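Local coordinates for putative hydrolase (Acinetobacter sp. NBRC 100985, PDB 4XUK), which probably hydrolyses organophosphate triesters and lactones at a two-zinc centre of the metallo-beta-lactamase type, at residues Asp135-Trp140 with Phe177-Leu182; Thr224-Phe227 with Ala233-Tyr236; Gln2-Tyr7 with Leu91-Tyr96; Tyr9-Val14 with Glu211-Ile216. The protein carries 2 engineered substitutions. All coordinates share one frame; numbering follows the deposited sequence.

Interaction 1 (Asp135-Trp140 with Phe177-Leu182); sequences DEASFW and FKTYKL
A137 and T179 meet through their methyl groups, where helix 134-141 lies against strand 177-180, an outermost strand of its sheet in the αβ/βα fold of metallo-beta-lactamases. Strand 177-180 runs parallel to strand 129-133, which leads straight into the helix, and helices 134-141 and 151-173 belong to the crossover between the two strands. CB of A137 points at the strand and touches CG2 of T179 at 3.7 Å. In T179, chi1 of 67° puts OG1 between the backbone N and the carbonyl carbon, which leaves CG2 beside the backbone N and facing A137.

The polar part is indirect. OD2 of D135 and NZ of K181 are 4.2 Å apart, opposite charges not in direct contact. Water 1 links them: it donates to OD2 of D135 at 2.6 Å and accepts from NZ of K181 at 3.0 Å. CD of K181 is modelled implausibly close to N134, so the tip of this lysine, and with it the water link, is doubtful.

The other flank of the helix faces inward. E136 packs on the zinc ligand H108, and its carboxylate also takes bonds from L109 N and T198 OG1. The indole of W140 has CE2 of F139 over one face. NE1 of W140 bonds OE2 of E136 at 2.7 Å, reaching it from above the carboxylate plane.

Interaction 2 (Thr224-Phe227 with Ala233-Tyr236); sequences TVQF and AIEY
The side-chain amide of Q226 reaches across to the chain at A233 and I234. NE2 of Q226 lies 4.1 Å from CB of I234 and 4.2 Å from the carbonyl C of A233. These are packing contacts between a polar tip and carbon. No hydrogen bond joins the two segments. The two side chains cross at about a right angle, and the amide end of Q226 meets I234 at CB. The side chain of I234 packs on M26 of strand 14-26.

The next shell fixes the amide. NE2 of Q226 bonds the carbonyl O of T232, just before A233-Y236. OE1 of Q226 accepts from the backbone N of H221 and from OG of S222, so both ends of the buried amide have partners and its rotation is set. The chain of Q226 is extended beyond CG, which lets it span the gap from the short helix 225-228. That helix opens with a bond from N of F227 to O of T224, 3.2 Å. In A233-Y236, A233 rests on P240 and V244 of helix 240-257 and pairs through its backbone with K32.

The side chain of I234 is about 8 Å from a bound zinc ion. H221 follows shortly after the bridging zinc ligand D218. The chemistry implies that one neutral amide ties the chain after D218 to the chain at T232, beside the metal site and without a charge of its own.

Interaction 3 (Gln2-Tyr7 with Leu91-Tyr96); sequences QVAGYY and LKASGY
The CA atoms of Y6 and S94 come within 6.0 Å, where the start of strand 6-11 passes the C-terminal end of helix 87-93, and those of A4 and A93 are 6.9 Å apart. G5, between the two contact residues, is the centre of an inverse gamma turn, closed by a weak bond from N of Y6 to O of A4.

The ring of Y6 carries most of the contact. CA of S94 sits 3.5 Å from the ring centroid and only 5° off its normal, a CH-pi contact over one face. CB of S94 covers the same face nearer the base of the ring, 3.6 Å from CD2 of Y6. The first torsion of Y6 (chi1 66°) puts CG between the backbone N and the carbonyl carbon and lays the ring against the helix end. CE1 of Y6 also touches CB of A93 at 4.0 Å. Beside it, CB of A4 packs on CB of A93 at 4.1 Å.

S94 turns its hydroxyl back into the helix: OG donates to O of L91 at 2.6 Å. V3 of the second subunit also packs on Y6, so the ring takes part in the dimer contact. The backbone N of G5 bonds OD1 of N90.

G95, with phi 111°, leaves the helix in a Schellman motif. G95 N bonds K92 O, and Y96 N bonds L91 O weakly. The contact is thus a Schellman-terminated helix end packed on a tyrosine of an outermost strand of the sheet within the chain.

Interaction 4 (Tyr9-Val14 with Glu211-Ile216); sequences YQAGDV and ESIVFI
Y9 and E211 bond across the two facing sheets of the αβ/βα sandwich. Strand 9-11 lies on one sheet and strand 211-215 on the other. Their axes pass 9.3 Å apart.

Y9 comes first. CB of Y9 points toward strand 211-215, and chi1 of 178° carries the ring straight on from there, beside the carbonyl carbon, so that OH reaches the carboxylate. OH of Y9 donates to OE2 of E211 at 2.5 Å, a short bond. The oxygen is met on its syn side, 24° out of the carboxylate plane, and lies near the plane of the ring, at its edge. Ring and carboxylate planes are 79° apart. OE2 of E211 also bonds OG1 of T260, so two hydroxyls grip this one oxygen.

CB of Q10 points away from strand 211-215, but its backbone joins in. Water 2 donates to O of Q10 at 2.9 Å and to OE1 of E211 at 2.7 Å, so both carboxylate oxygens are engaged. NE2 of Q10 bonds O of G12 at 2.9 Å, nearly straight.

A11 points its CB at the other sheet, where it meets CD1 of I213 at 3.7 Å. From A11 to V14 the chain makes a type II' turn, the tip of the hairpin between strands 6-11 and 14-26. G12 takes the positive phi. D13 forms a salt bridge with K209. V14 packs on L206 and T208, and N of V14 closes the turn onto O of A11 at 3.0 Å.

Interactions 3 and 4 share strand 6-11 and have centres about 19 Å apart; along the chain their segments alternate. Interaction 1 reaches the same seven-stranded sheet at its other outermost strand, 177-180, about 31 Å from interaction 3 between centres. It is nested within the loop that interaction 4 closes. Interaction 4 also joins this sheet to the second one. Interaction 2 follows it in the chain, since helix 225-228 comes next after strand 211-215, yet their centres are about 25 Å apart. None of the four touches another, apart from the adjoining segments of 3 and 4. Together they span the sandwich from the dimer contact to the surroundings of the zinc site.

Interaction 1 (Asp135-Trp140 with Phe177-Leu182)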
loop_
_atom_site.group_PDB
_atom_site.type_symbol
_atom_site.label_atom_id
_atom_site.label_comp_id
_atom_site.label_asym_id
_atom_site.label_seq_id
_atom_site.Cartn_x
_atom_site.Cartn_y
_atom_site.Cartn_z
ATOM N N ASP A 135 -19.147 17.271 22.975
ATOM C CA ASP A 135 -18.104 18.285 23.121
ATOM C C ASP A 135 -17.760 18.914 21.769
ATOM O O ASP A 135 -17.520 20.117 21.675
ATOM C CB ASP A 135 -16.837 17.676 23.743
ATOM C CG ASP A 135 -17.040 17.218 25.179
ATOM O OD1 ASP A 135 -18.069 17.572 25.787
ATOM O OD2 ASP A 135 -16.156 16.503 25.705
ATOM N N GLU A 136 -17.749 18.100 20.717
ATOM C CA GLU A 136 -17.347 18.578 19.397
ATOM C C GLU A 136 -18.395 19.513 18.815
ATOM O O GLU A 136 -18.066 20.592 18.320
ATOM C CB GLU A 136 -17.099 17.401 18.449
ATOM C CG GLU A 136 -16.632 17.825 17.060
ATOM C CD GLU A 136 -15.186 18.306 17.026
ATOM O OE1 GLU A 136 -14.482 18.202 18.054
ATOM O OE2 GLU A 136 -14.736 18.767 15.948
ATOM N N ALA A 137 -19.657 19.103 18.889
ATOM C CA ALA A 137 -20.756 19.928 18.395
ATOM C C ALA A 137 -20.842 21.224 19.198
ATOM O O ALA A 137 -21.094 22.295 18.639
ATOM C CB ALA A 137 -22.062 19.165 18.477
ATOM N N SER A 138 -20.634 21.126 20.507
ATOM C CA SER A 138 -20.664 22.318 21.356
ATOM C C SER A 138 -19.652 23.374 20.921
ATOM O O SER A 138 -19.979 24.564 20.849
ATOM C CB SER A 138 -20.435 21.951 22.819
ATOM O OG SER A 138 -21.570 21.312 23.357
ATOM N N PHE A 139 -18.431 22.947 20.620
ATOM C CA PHE A 139 -17.387 23.887 20.226
ATOM C C PHE A 139 -17.681 24.575 18.898
ATOM O O PHE A 139 -17.465 25.781 18.761
ATOM C CB PHE A 139 -16.033 23.176 20.149
ATOM C CG PHE A 139 -14.944 24.008 19.528
ATOM C CD1 PHE A 139 -14.323 25.023 20.256
ATOM C CD2 PHE A 139 -14.524 23.767 18.229
ATOM C CE1 PHE A 139 -13.308 25.782 19.691
ATOM C CE2 PHE A 139 -13.509 24.527 17.654
ATOM C CZ PHE A 139 -12.899 25.537 18.389
ATOM N N TRP A 140 -18.159 23.814 17.917
ATOM C CA TRP A 140 -18.363 24.360 16.574
ATOM C C TRP A 140 -19.701 25.068 16.344
ATOM O O TRP A 140 -19.832 25.832 15.382
ATOM C CB TRP A 140 -18.222 23.255 15.530
ATOM C CG TRP A 140 -16.830 22.725 15.406
ATOM C CD1 TRP A 140 -16.369 21.514 15.834
ATOM C CD2 TRP A 140 -15.715 23.393 14.805
ATOM N NE1 TRP A 140 -15.030 21.391 15.538
ATOM C CE2 TRP A 140 -14.608 22.534 14.907
ATOM C CE3 TRP A 140 -15.544 24.639 14.197
ATOM C CZ2 TRP A 140 -13.349 22.879 14.415
ATOM C CZ3 TRP A 140 -14.293 24.984 13.719
ATOM C CH2 TRP A 140 -13.214 24.110 13.831
ATOM N N PHE A 177 -29.343 14.197 12.962
ATOM C CA PHE A 177 -28.022 14.621 13.420
ATOM C C PHE A 177 -28.019 14.528 14.939
ATOM O O PHE A 177 -28.792 15.219 15.619
ATOM C CB PHE A 177 -27.728 16.045 12.964
ATOM C CG PHE A 177 -26.393 16.557 13.415
ATOM C CD1 PHE A 177 -25.234 16.167 12.762
ATOM C CD2 PHE A 177 -26.299 17.424 14.493
ATOM C CE1 PHE A 177 -23.998 16.642 13.180
ATOM C CE2 PHE A 177 -25.075 17.893 14.915
ATOM C CZ PHE A 177 -23.928 17.506 14.259
ATOM N N LYS A 178 -27.152 13.675 15.471
ATOM C CA LYS A 178 -27.209 13.314 16.876
ATOM C C LYS A 178 -25.860 13.585 17.525
ATOM O O LYS A 178 -24.823 13.549 16.855
ATOM C CB LYS A 178 -27.537 11.826 17.014
ATOM C CG LYS A 178 -28.776 11.368 16.262
ATOM C CD LYS A 178 -30.029 12.020 16.825
ATOM C CE LYS A 178 -31.292 11.378 16.267
ATOM N NZ LYS A 178 -32.502 11.926 16.946
ATOM N N THR A 179 -25.870 13.859 18.825
ATOM C CA THR A 179 -24.621 13.911 19.582
ATOM C C THR A 179 -24.607 12.832 20.661
ATOM O O THR A 179 -25.662 12.305 21.031
ATOM C CB THR A 179 -24.348 15.308 20.181
ATOM O OG1 THR A 179 -25.312 15.609 21.194
ATOM C CG2 THR A 179 -24.416 16.372 19.091
ATOM N N TYR A 180 -23.412 12.487 21.142
ATOM C CA TYR A 180 -23.267 11.449 22.164
ATOM C C TYR A 180 -22.308 11.895 23.259
ATOM O O TYR A 180 -21.580 12.886 23.106
ATOM C CB TYR A 180 -22.768 10.126 21.558
ATOM C CG TYR A 180 -21.409 10.241 20.899
ATOM C CD1 TYR A 180 -20.242 10.259 21.660
ATOM C CD2 TYR A 180 -21.292 10.342 19.519
ATOM C CE1 TYR A 180 -19.008 10.379 21.069
ATOM C CE2 TYR A 180 -20.049 10.455 18.910
ATOM C CZ TYR A 180 -18.917 10.472 19.695
ATOM O OH TYR A 180 -17.673 10.592 19.112
ATOM N N LYS A 181 -22.250 11.128 24.319
ATOM C CA LYS A 181 -21.312 11.363 25.386
ATOM C C LYS A 181 -20.429 10.152 25.617
ATOM O O LYS A 181 -20.775 9.082 25.250
ATOM C CB LYS A 181 -22.082 11.697 26.652
ATOM C CG LYS A 181 -22.478 13.132 26.731
ATOM C CD LYS A 181 -21.257 14.067 26.628
ATOM C CE LYS A 181 -20.041 13.545 27.404
ATOM N NZ LYS A 181 -18.848 13.358 26.560
ATOM N N LEU A 182 -19.315 10.334 26.273
ATOM C CA LEU A 182 -18.463 9.252 26.693
ATOM C C LEU A 182 -19.269 8.100 27.290
ATOM O O LEU A 182 -20.215 8.394 27.952
ATOM C CB LEU A 182 -17.586 9.861 27.744
ATOM C CG LEU A 182 -16.273 9.231 28.069
ATOM C CD1 LEU A 182 -15.704 8.397 26.924
ATOM C CD2 LEU A 182 -15.374 10.343 28.512
HETATM O O HOH W 1 -15.919 14.005 26.532
#

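Interaction 2 (Thr224-Phe227 with Ala233-Tyr236)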
loop_
_atom_site.group_PDB
_atom_site.type_symbol
_atom_site.label_atom_id
_atom_site.label_comp_id
_atom_site.label_asym_id
_atom_site.label_seq_id
_atom_site.Cartn_x
_atom_site.Cartn_y
_atom_site.Cartn_z
ATOM N N THR A 224 5.282 9.455 8.639
ATOM C CA THR A 224 6.707 9.746 8.592
ATOM C C THR A 224 7.159 10.508 9.839
ATOM O O THR A 224 7.600 9.897 10.811
ATOM C CB THR A 224 7.076 10.549 7.314
ATOM O OG1 THR A 224 6.326 11.768 7.267
ATOM C CG2 THR A 224 6.741 9.735 6.069
ATOM N N VAL A 225 7.038 11.832 9.803
ATOM C CA VAL A 225 7.505 12.689 10.899
ATOM C C VAL A 225 6.910 12.276 12.243
ATOM O O VAL A 225 7.638 12.121 13.232
ATOM C CB VAL A 225 7.160 14.175 10.641
ATOM C CG1 VAL A 225 7.564 15.035 11.826
ATOM C CG2 VAL A 225 7.861 14.679 9.378
ATOM N N GLN A 226 5.591 12.082 12.284
ATOM C CA GLN A 226 4.923 11.845 13.563
ATOM C C GLN A 226 4.966 10.394 14.041
ATOM O O GLN A 226 4.414 10.063 15.094
ATOM C CB GLN A 226 3.489 12.370 13.514
ATOM C CG GLN A 226 3.409 13.870 13.302
ATOM C CD GLN A 226 2.009 14.307 12.947
ATOM O OE1 GLN A 226 1.442 13.844 11.963
ATOM N NE2 GLN A 226 1.433 15.175 13.765
ATOM N N PHE A 227 5.620 9.523 13.280
ATOM C CA PHE A 227 5.914 8.193 13.802
ATOM C C PHE A 227 7.343 8.120 14.352
ATOM O O PHE A 227 7.548 7.638 15.468
ATOM C CB PHE A 227 5.632 7.095 12.762
ATOM C CG PHE A 227 4.185 6.642 12.745
ATOM C CD1 PHE A 227 3.197 7.448 12.189
ATOM C CD2 PHE A 227 3.814 5.425 13.307
ATOM C CE1 PHE A 227 1.866 7.045 12.180
ATOM C CE2 PHE A 227 2.475 5.011 13.301
ATOM C CZ PHE A 227 1.506 5.828 12.733
ATOM N N ALA A 233 3.785 18.087 16.993
ATOM C CA ALA A 233 2.430 18.544 16.711
ATOM C C ALA A 233 2.310 19.047 15.267
ATOM O O ALA A 233 3.310 19.179 14.552
ATOM C CB ALA A 233 2.021 19.625 17.699
ATOM N N ILE A 234 1.085 19.321 14.833
ATOM C CA ILE A 234 0.882 19.928 13.523
ATOM C C ILE A 234 0.011 21.164 13.694
ATOM O O ILE A 234 -0.773 21.243 14.649
ATOM C CB ILE A 234 0.268 18.920 12.513
ATOM C CG1 ILE A 234 0.358 19.468 11.084
ATOM C CG2 ILE A 234 -1.157 18.541 12.920
ATOM C CD1 ILE A 234 0.133 18.418 10.015
ATOM N N GLU A 235 0.161 22.130 12.791
ATOM C CA GLU A 235 -0.552 23.405 12.884
ATOM C C GLU A 235 -2.085 23.266 12.866
ATOM O O GLU A 235 -2.796 24.159 13.339
ATOM C CB GLU A 235 -0.101 24.347 11.761
ATOM C CG GLU A 235 -0.096 25.817 12.160
ATOM C CD GLU A 235 0.949 26.120 13.225
ATOM O OE1 GLU A 235 0.587 26.176 14.420
ATOM O OE2 GLU A 235 2.136 26.303 12.868
ATOM N N TYR A 236 -2.587 22.159 12.317
ATOM C CA TYR A 236 -4.022 21.893 12.285
ATOM C C TYR A 236 -4.626 21.632 13.674
ATOM O O TYR A 236 -5.847 21.757 13.854
ATOM C CB TYR A 236 -4.336 20.691 11.369
ATOM C CG TYR A 236 -3.878 20.836 9.926
ATOM C CD1 TYR A 236 -4.034 22.031 9.238
ATOM C CD2 TYR A 236 -3.298 19.764 9.255
ATOM C CE1 TYR A 236 -3.615 22.156 7.925
ATOM C CE2 TYR A 236 -2.881 19.882 7.944
ATOM C CZ TYR A 236 -3.045 21.083 7.287
ATOM O OH TYR A 236 -2.635 21.205 5.980
#

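Interaction 3 (Gln2-Tyr7 with Leu91-Tyr96)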
loop_
_atom_site.group_PDB
_atom_site.type_symbol
_atom_site.label_atom_id
_atom_site.label_comp_id
_atom_site.label_asym_id
_atom_site.label_seq_id
_atom_site.Cartn_x
_atom_site.Cartn_y
_atom_site.Cartn_z
ATOM N N GLN A 2 -5.866 5.292 -13.519
ATOM C CA GLN A 2 -5.607 4.857 -12.133
ATOM C C GLN A 2 -6.724 4.014 -11.519
ATOM O O GLN A 2 -7.908 4.235 -11.789
ATOM C CB GLN A 2 -5.271 6.052 -11.237
ATOM C CG GLN A 2 -4.929 5.711 -9.778
ATOM C CD GLN A 2 -3.657 4.876 -9.649
ATOM O OE1 GLN A 2 -3.656 3.679 -9.942
ATOM N NE2 GLN A 2 -2.566 5.510 -9.227
ATOM N N VAL A 3 -6.339 3.025 -10.717
ATOM C CA VAL A 3 -7.318 2.191 -10.029
ATOM C C VAL A 3 -8.244 3.047 -9.144
ATOM O O VAL A 3 -7.855 4.120 -8.657
ATOM C CB VAL A 3 -6.622 1.032 -9.230
ATOM C CG1 VAL A 3 -5.873 1.556 -8.004
ATOM C CG2 VAL A 3 -7.631 -0.038 -8.819
ATOM N N ALA A 4 -9.483 2.596 -8.970
ATOM C CA ALA A 4 -10.414 3.278 -8.076
ATOM C C ALA A 4 -9.891 3.224 -6.646
ATOM O O ALA A 4 -9.230 2.254 -6.239
ATOM C CB ALA A 4 -11.798 2.662 -8.169
ATOM N N GLY A 5 -10.193 4.265 -5.884
ATOM C CA GLY A 5 -9.711 4.364 -4.521
ATOM C C GLY A 5 -10.632 3.705 -3.514
ATOM O O GLY A 5 -11.215 4.372 -2.653
ATOM N N TYR A 6 -10.781 2.389 -3.619
ATOM C CA TYR A 6 -11.416 1.653 -2.536
ATOM C C TYR A 6 -10.593 0.407 -2.292
ATOM O O TYR A 6 -9.876 -0.051 -3.188
ATOM C CB TYR A 6 -12.880 1.301 -2.848
ATOM C CG TYR A 6 -13.063 0.329 -3.982
ATOM C CD1 TYR A 6 -13.183 0.782 -5.290
ATOM C CD2 TYR A 6 -13.140 -1.043 -3.747
ATOM C CE1 TYR A 6 -13.360 -0.098 -6.341
ATOM C CE2 TYR A 6 -13.322 -1.935 -4.793
ATOM C CZ TYR A 6 -13.429 -1.453 -6.087
ATOM O OH TYR A 6 -13.606 -2.317 -7.149
ATOM N N TYR A 7 -10.680 -0.127 -1.081
ATOM C CA TYR A 7 -9.983 -1.353 -0.739
ATOM C C TYR A 7 -10.796 -2.083 0.307
ATOM O O TYR A 7 -11.329 -1.456 1.230
ATOM C CB TYR A 7 -8.570 -1.066 -0.204
ATOM C CG TYR A 7 -7.867 -2.349 0.192
ATOM C CD1 TYR A 7 -7.214 -3.125 -0.757
ATOM C CD2 TYR A 7 -7.907 -2.810 1.504
ATOM C CE1 TYR A 7 -6.590 -4.316 -0.407
ATOM C CE2 TYR A 7 -7.298 -3.996 1.861
ATOM C CZ TYR A 7 -6.638 -4.737 0.899
ATOM O OH TYR A 7 -6.035 -5.920 1.244
ATOM N N LEU A 91 -17.209 4.880 -2.965
ATOM C CA LEU A 91 -18.221 4.046 -2.318
ATOM C C LEU A 91 -19.025 3.292 -3.376
ATOM O O LEU A 91 -19.233 2.069 -3.275
ATOM C CB LEU A 91 -19.139 4.913 -1.453
ATOM C CG LEU A 91 -20.197 4.242 -0.584
ATOM C CD1 LEU A 91 -20.429 5.073 0.666
ATOM C CD2 LEU A 91 -21.495 4.098 -1.365
ATOM N N LYS A 92 -19.458 4.022 -4.401
ATOM C CA LYS A 92 -20.218 3.423 -5.502
ATOM C C LYS A 92 -19.354 2.475 -6.336
ATOM O O LYS A 92 -19.810 1.424 -6.775
ATOM C CB LYS A 92 -20.833 4.524 -6.376
ATOM C CG LYS A 92 -21.899 5.353 -5.643
ATOM C CD LYS A 92 -22.217 6.667 -6.384
ATOM C CE LYS A 92 -23.285 7.459 -5.640
ATOM N NZ LYS A 92 -23.621 8.773 -6.279
ATOM N N ALA A 93 -18.091 2.828 -6.523
ATOM C CA ALA A 93 -17.190 1.975 -7.291
ATOM C C ALA A 93 -16.938 0.661 -6.558
ATOM O O ALA A 93 -16.727 -0.386 -7.190
ATOM C CB ALA A 93 -15.874 2.707 -7.563
ATOM N N SER A 94 -16.963 0.720 -5.228
ATOM C CA SER A 94 -16.702 -0.450 -4.400
ATOM C C SER A 94 -17.860 -1.437 -4.451
ATOM O O SER A 94 -17.715 -2.589 -4.029
ATOM C CB SER A 94 -16.466 -0.039 -2.949
ATOM O OG SER A 94 -17.704 0.214 -2.307
ATOM N N GLY A 95 -19.016 -0.987 -4.941
ATOM C CA GLY A 95 -20.177 -1.859 -5.056
ATOM C C GLY A 95 -21.314 -1.523 -4.103
ATOM O O GLY A 95 -22.416 -2.067 -4.236
ATOM N N TYR A 96 -21.061 -0.641 -3.137
ATOM C CA TYR A 96 -22.108 -0.246 -2.197
ATOM C C TYR A 96 -22.962 0.908 -2.732
ATOM O O TYR A 96 -22.619 1.523 -3.741
ATOM C CB TYR A 96 -21.511 0.120 -0.827
ATOM C CG TYR A 96 -21.023 -1.068 -0.007
ATOM C CD1 TYR A 96 -21.926 -1.889 0.663
ATOM C CD2 TYR A 96 -19.658 -1.352 0.119
ATOM C CE1 TYR A 96 -21.496 -2.968 1.418
ATOM C CE2 TYR A 96 -19.218 -2.426 0.884
ATOM C CZ TYR A 96 -20.148 -3.230 1.525
ATOM O OH TYR A 96 -19.738 -4.303 2.289
#

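Interaction 4 (Tyr9-Val14 with Glu211-Ile216)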
loop_
_atom_site.group_PDB
_atom_site.type_symbol
_atom_site.label_atom_id
_atom_site.label_comp_id
_atom_site.label_asym_id
_atom_site.label_seq_id
_atom_site.Cartn_x
_atom_site.Cartn_y
_atom_site.Cartn_z
ATOM N N TYR A 9 -11.001 -4.581 3.392
ATOM C CA TYR A 9 -10.286 -5.264 4.470
ATOM C C TYR A 9 -11.268 -6.139 5.245
ATOM O O TYR A 9 -12.307 -5.659 5.695
ATOM C CB TYR A 9 -9.615 -4.245 5.410
ATOM C CG TYR A 9 -8.906 -4.889 6.580
ATOM C CD1 TYR A 9 -7.657 -5.474 6.421
ATOM C CD2 TYR A 9 -9.491 -4.929 7.842
ATOM C CE1 TYR A 9 -7.007 -6.078 7.483
ATOM C CE2 TYR A 9 -8.846 -5.529 8.908
ATOM C CZ TYR A 9 -7.601 -6.101 8.716
ATOM O OH TYR A 9 -6.954 -6.703 9.768
ATOM N N GLN A 10 -10.953 -7.424 5.385
ATOM C CA GLN A 10 -11.849 -8.341 6.083
ATOM C C GLN A 10 -11.390 -8.596 7.515
ATOM O O GLN A 10 -10.246 -8.994 7.755
ATOM C CB GLN A 10 -11.961 -9.672 5.333
ATOM C CG GLN A 10 -13.124 -10.550 5.810
ATOM C CD GLN A 10 -14.469 -10.092 5.266
ATOM O OE1 GLN A 10 -14.539 -9.453 4.213
ATOM N NE2 GLN A 10 -15.547 -10.418 5.984
ATOM N N ALA A 11 -12.292 -8.368 8.461
ATOM C CA ALA A 11 -12.010 -8.649 9.860
ATOM C C ALA A 11 -13.043 -9.645 10.352
ATOM O O ALA A 11 -14.066 -9.258 10.924
ATOM C CB ALA A 11 -12.062 -7.378 10.677
ATOM N N GLY A 12 -12.780 -10.926 10.119
ATOM C CA GLY A 12 -13.728 -11.959 10.495
ATOM C C GLY A 12 -15.013 -11.800 9.709
ATOM O O GLY A 12 -14.994 -11.848 8.477
ATOM N N ASP A 13 -16.122 -11.588 10.413
ATOM C CA ASP A 13 -17.419 -11.397 9.764
ATOM C C ASP A 13 -17.666 -9.969 9.276
ATOM O O ASP A 13 -18.723 -9.670 8.714
ATOM C CB ASP A 13 -18.549 -11.805 10.711
ATOM C CG ASP A 13 -18.639 -13.305 10.892
ATOM O OD1 ASP A 13 -18.149 -14.045 10.010
ATOM O OD2 ASP A 13 -19.205 -13.746 11.916
ATOM N N VAL A 14 -16.697 -9.088 9.483
ATOM C CA VAL A 14 -16.902 -7.680 9.167
ATOM C C VAL A 14 -16.048 -7.265 7.980
ATOM O O VAL A 14 -14.879 -7.631 7.887
ATOM C CB VAL A 14 -16.565 -6.800 10.381
ATOM C CG1 VAL A 14 -16.784 -5.312 10.071
ATOM C CG2 VAL A 14 -17.392 -7.236 11.572
ATOM N N GLU A 211 -10.167 -9.697 16.811
ATOM C CA GLU A 211 -9.533 -8.493 16.261
ATOM C C GLU A 211 -10.225 -7.219 16.728
ATOM O O GLU A 211 -11.453 -7.116 16.683
ATOM C CB GLU A 211 -9.518 -8.549 14.727
ATOM C CG GLU A 211 -8.875 -7.346 14.060
ATOM C CD GLU A 211 -8.704 -7.547 12.566
ATOM O OE1 GLU A 211 -8.972 -8.660 12.075
ATOM O OE2 GLU A 211 -8.305 -6.594 11.873
ATOM N N SER A 212 -9.434 -6.260 17.204
ATOM C CA SER A 212 -9.945 -4.933 17.506
ATOM C C SER A 212 -9.457 -3.966 16.437
ATOM O O SER A 212 -8.271 -3.967 16.084
ATOM C CB SER A 212 -9.476 -4.462 18.888
ATOM O OG SER A 212 -10.106 -5.191 19.927
ATOM N N ILE A 213 -10.374 -3.148 15.927
ATOM C CA ILE A 213 -10.041 -2.130 14.937
ATOM C C ILE A 213 -10.331 -0.765 15.525
ATOM O O ILE A 213 -11.447 -0.519 15.999
ATOM C CB ILE A 213 -10.878 -2.299 13.661
ATOM C CG1 ILE A 213 -10.671 -3.694 13.076
ATOM C CG2 ILE A 213 -10.517 -1.228 12.641
ATOM C CD1 ILE A 213 -11.954 -4.485 12.944
ATOM N N VAL A 214 -9.332 0.119 15.533
ATOM C CA VAL A 214 -9.580 1.480 15.997
ATOM C C VAL A 214 -9.579 2.453 14.825
ATOM O O VAL A 214 -8.614 2.532 14.066
ATOM C CB VAL A 214 -8.578 1.940 17.080
ATOM C CG1 VAL A 214 -8.987 3.306 17.620
ATOM C CG2 VAL A 214 -8.519 0.912 18.224
ATOM N N PHE A 215 -10.679 3.176 14.667
ATOM C CA PHE A 215 -10.743 4.198 13.648
ATOM C C PHE A 215 -10.312 5.471 14.353
ATOM O O PHE A 215 -11.099 6.083 15.079
ATOM C CB PHE A 215 -12.165 4.283 13.090
ATOM C CG PHE A 215 -12.624 3.002 12.432
ATOM C CD1 PHE A 215 -13.067 1.923 13.195
ATOM C CD2 PHE A 215 -12.575 2.862 11.055
ATOM C CE1 PHE A 215 -13.459 0.738 12.592
ATOM C CE2 PHE A 215 -12.969 1.670 10.445
ATOM C CZ PHE A 215 -13.414 0.617 11.216
ATOM N N ILE A 216 -9.049 5.850 14.158
ATOM C CA ILE A 216 -8.387 6.809 15.053
ATOM C C ILE A 216 -8.650 8.284 14.792
ATOM O O ILE A 216 -8.351 9.123 15.642
ATOM C CB ILE A 216 -6.853 6.612 15.076
ATOM C CG1 ILE A 216 -6.249 6.819 13.686
ATOM C CG2 ILE A 216 -6.507 5.238 15.604
ATOM C CD1 ILE A 216 -4.730 7.039 13.716
HETATM O O HOH W 2 -8.276 -9.705 9.689
#